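Side-chain contact in NAD-dependent epimerase/dehydratase (Methanobrevibacter ruminantium, PDB 6DNT), which probably interconverts UDP-N-acetylglucosamine and its 4-epimer with the help of bound NAD, and also binds UDP-N-acetylmuramic acid: residues V119-P122 / L123-Q127. Sequence-based numbering, arbitrary orientation.
Sequences VAEP and LRYNQ
E121 and R124 run side by side in the same direction and join in a two-pronged salt bridge, the guanidinium presenting NE and NH2 side-on to the two carboxylate oxygens. NH2 of R124 lies 3.1 Å from OE1 of E121, on the syn side but well out of the carboxylate plane, although OE1 lies nearly in the plane of the guanidinium. The second prong, from NE of R124 to OE2 of E121, is equally long but more bent (151° at the hydrogen) and reaches OE2 from above the carboxylate plane; the two flat groups are turned 41° apart. The R124 chain leaves the backbone with CG opposite N and then bends at chi3 (75°), which brings the guanidinium round to E121. Replacing E121 by alanine would remove both acceptor oxygens and is likely to leave the R124 guanidinium without this charged mate and freer to turn.

The backbone of E121 opens the helix: its O accepts a hydrogen bond from N of Y125 (3.0 Å), and O of P122 one from N of N126 (2.8 Å). The same E121 O sits 3.2 Å from CD1 of Y125, while CB of E121 packs 4.0 Å from that carbon.

Farther out, Y125 rests on L112, S114 and Q180, and P122 is covered by P176 and by Y195 of the second subunit. The side-chain amide of N126 is hydrogen-bonded through OD1 to Y187 and through ND2 to D131, both of that subunit, whereas O of R124 accepts a hydrogen bond from ND2 of the NAD-binding N128. E121 occupies the N-cap position of helix 122-142, with proline as first helical residue, where helix 115-120 gives way to this dimer-interface helix of the Rossmann-type NAD-binding domain.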
ATOM      1  N   VAL A 119       4.763  14.819   2.384  1.00 12.11           N
ATOM      2  CA  VAL A 119       5.771  15.053   1.355  1.00 12.41           C
ATOM      3  C   VAL A 119       7.087  15.494   2.025  1.00 12.71           C
ATOM      4  O   VAL A 119       8.176  15.105   1.611  1.00 12.78           O
ATOM      5  CB  VAL A 119       5.268  16.103   0.327  1.00 12.53           C
ATOM      6  CG1 VAL A 119       6.376  16.464  -0.649  1.00 12.63           C
ATOM      7  CG2 VAL A 119       4.038  15.585  -0.427  1.00 12.67           C
ATOM      8  N   ALA A 120       6.969  16.310   3.063  1.00 13.33           N
ATOM      9  CA  ALA A 120       8.127  16.779   3.818  1.00 14.11           C
ATOM     10  C   ALA A 120       8.749  15.699   4.684  1.00 13.79           C
ATOM     11  O   ALA A 120       9.960  15.680   4.858  1.00 14.58           O
ATOM     12  CB  ALA A 120       7.750  17.985   4.675  1.00 14.33           C
ATOM     13  N   GLU A 121       7.930  14.808   5.237  1.00 13.64           N
ATOM     14  CA  GLU A 121       8.411  13.829   6.198  1.00 13.73           C
ATOM     15  C   GLU A 121       7.846  12.422   5.916  1.00 12.72           C
ATOM     16  O   GLU A 121       7.095  11.867   6.727  1.00 12.23           O
ATOM     17  CB  GLU A 121       8.037  14.251   7.615  1.00 15.59           C
ATOM     18  CG  GLU A 121       8.729  15.503   8.131  1.00 17.28           C
ATOM     19  CD  GLU A 121       8.353  15.744   9.584  1.00 19.73           C
ATOM     20  OE1 GLU A 121       7.265  16.292   9.848  1.00 21.40           O
ATOM     21  OE2 GLU A 121       9.103  15.315  10.483  1.00 21.57           O
ATOM     22  N   PRO A 122       8.235  11.836   4.777  1.00 11.80           N
ATOM     23  CA  PRO A 122       7.584  10.573   4.414  1.00 11.38           C
ATOM     24  C   PRO A 122       7.846   9.426   5.393  1.00 11.55           C
ATOM     25  O   PRO A 122       6.925   8.657   5.652  1.00 10.93           O
ATOM     26  CB  PRO A 122       8.130  10.277   3.013  1.00 11.64           C
ATOM     27  CG  PRO A 122       9.374  11.133   2.868  1.00 11.82           C
ATOM     28  CD  PRO A 122       9.055  12.364   3.669  1.00 11.75           C
ATOM     29  N   LEU A 123       9.042   9.335   5.965  1.00 11.38           N
ATOM     30  CA  LEU A 123       9.331   8.228   6.874  1.00 12.20           C
ATOM     31  C   LEU A 123       8.532   8.357   8.161  1.00 12.14           C
ATOM     32  O   LEU A 123       7.940   7.380   8.620  1.00 11.60           O
ATOM     33  CB  LEU A 123      10.822   8.123   7.178  1.00 13.11           C
ATOM     34  CG  LEU A 123      11.205   6.886   8.009  1.00 14.25           C
ATOM     35  CD1 LEU A 123      10.914   5.619   7.222  1.00 14.72           C
ATOM     36  CD2 LEU A 123      12.657   6.923   8.483  1.00 15.08           C
ATOM     37  N   ARG A 124       8.494   9.554   8.751  1.00 12.20           N
ATOM     38  CA  ARG A 124       7.699   9.753   9.971  1.00 13.09           C
ATOM     39  C   ARG A 124       6.209   9.484   9.751  1.00 11.93           C
ATOM     40  O   ARG A 124       5.550   8.863  10.580  1.00 12.09           O
ATOM     41  CB  ARG A 124       7.891  11.160  10.546  1.00 15.08           C
ATOM     42  CG  ARG A 124       7.357  11.260  11.969  1.00 17.88           C
ATOM     43  CD  ARG A 124       7.856  12.498  12.675  1.00 19.55           C
ATOM     44  NE  ARG A 124       7.128  13.651  12.164  1.00 20.79           N
ATOM     45  CZ  ARG A 124       5.973  14.117  12.645  1.00 22.01           C
ATOM     46  NH1 ARG A 124       5.365  13.552  13.676  1.00 24.94           N
ATOM     47  NH2 ARG A 124       5.432  15.194  12.089  1.00 23.66           N
ATOM     48  N   TYR A 125       5.699   9.919   8.604  1.00 10.86           N
ATOM     49  CA  TYR A 125       4.319   9.629   8.228  1.00 10.90           C
ATOM     50  C   TYR A 125       4.090   8.121   8.011  1.00 10.55           C
ATOM     51  O   TYR A 125       3.042   7.598   8.386  1.00 10.41           O
ATOM     52  CB  TYR A 125       3.890  10.472   7.024  1.00 10.86           C
ATOM     53  CG  TYR A 125       3.444  11.872   7.435  1.00 10.96           C
ATOM     54  CD1 TYR A 125       4.312  12.746   8.074  1.00 11.38           C
ATOM     55  CD2 TYR A 125       2.146  12.307   7.197  1.00 11.14           C
ATOM     56  CE1 TYR A 125       3.889  14.017   8.467  1.00 11.70           C
ATOM     57  CE2 TYR A 125       1.729  13.559   7.594  1.00 11.62           C
ATOM     58  CZ  TYR A 125       2.606  14.404   8.230  1.00 11.97           C
ATOM     59  OH  TYR A 125       2.198  15.661   8.632  1.00 14.15           O
ATOM     60  N   ASN A 126       5.072   7.432   7.435  1.00 10.30           N
ATOM     61  CA  ASN A 126       4.988   5.975   7.272  1.00 10.30           C
ATOM     62  C   ASN A 126       4.860   5.247   8.629  1.00 10.83           C
ATOM     63  O   ASN A 126       4.066   4.321   8.785  1.00 10.46           O
ATOM     64  CB  ASN A 126       6.220   5.467   6.525  1.00 10.62           C
ATOM     65  CG  ASN A 126       6.147   3.979   6.225  1.00 10.64           C
ATOM     66  OD1 ASN A 126       5.359   3.553   5.413  1.00 11.18           O
ATOM     67  ND2 ASN A 126       6.959   3.194   6.906  1.00 11.16           N
ATOM     68  N   GLN A 127       5.659   5.676   9.595  0.50 11.35           N
ATOM     69  CA  GLN A 127       5.611   5.105  10.940  0.50 11.94           C
ATOM     70  C   GLN A 127       4.223   5.269  11.567  0.50 11.84           C
ATOM     71  O   GLN A 127       3.674   4.317  12.126  0.50 11.90           O
ATOM     72  CB  GLN A 127       6.724   5.718  11.802  0.50 12.51           C
ATOM     73  CG  GLN A 127       8.098   5.265  11.326  0.50 13.43           C
ATOM     74  CD  GLN A 127       9.262   6.112  11.810  0.50 14.19           C
ATOM     75  OE1 GLN A 127      10.433   5.733  11.652  0.50 14.82           O
ATOM     76  NE2 GLN A 127       8.960   7.254  12.386  0.50 14.99           N
TER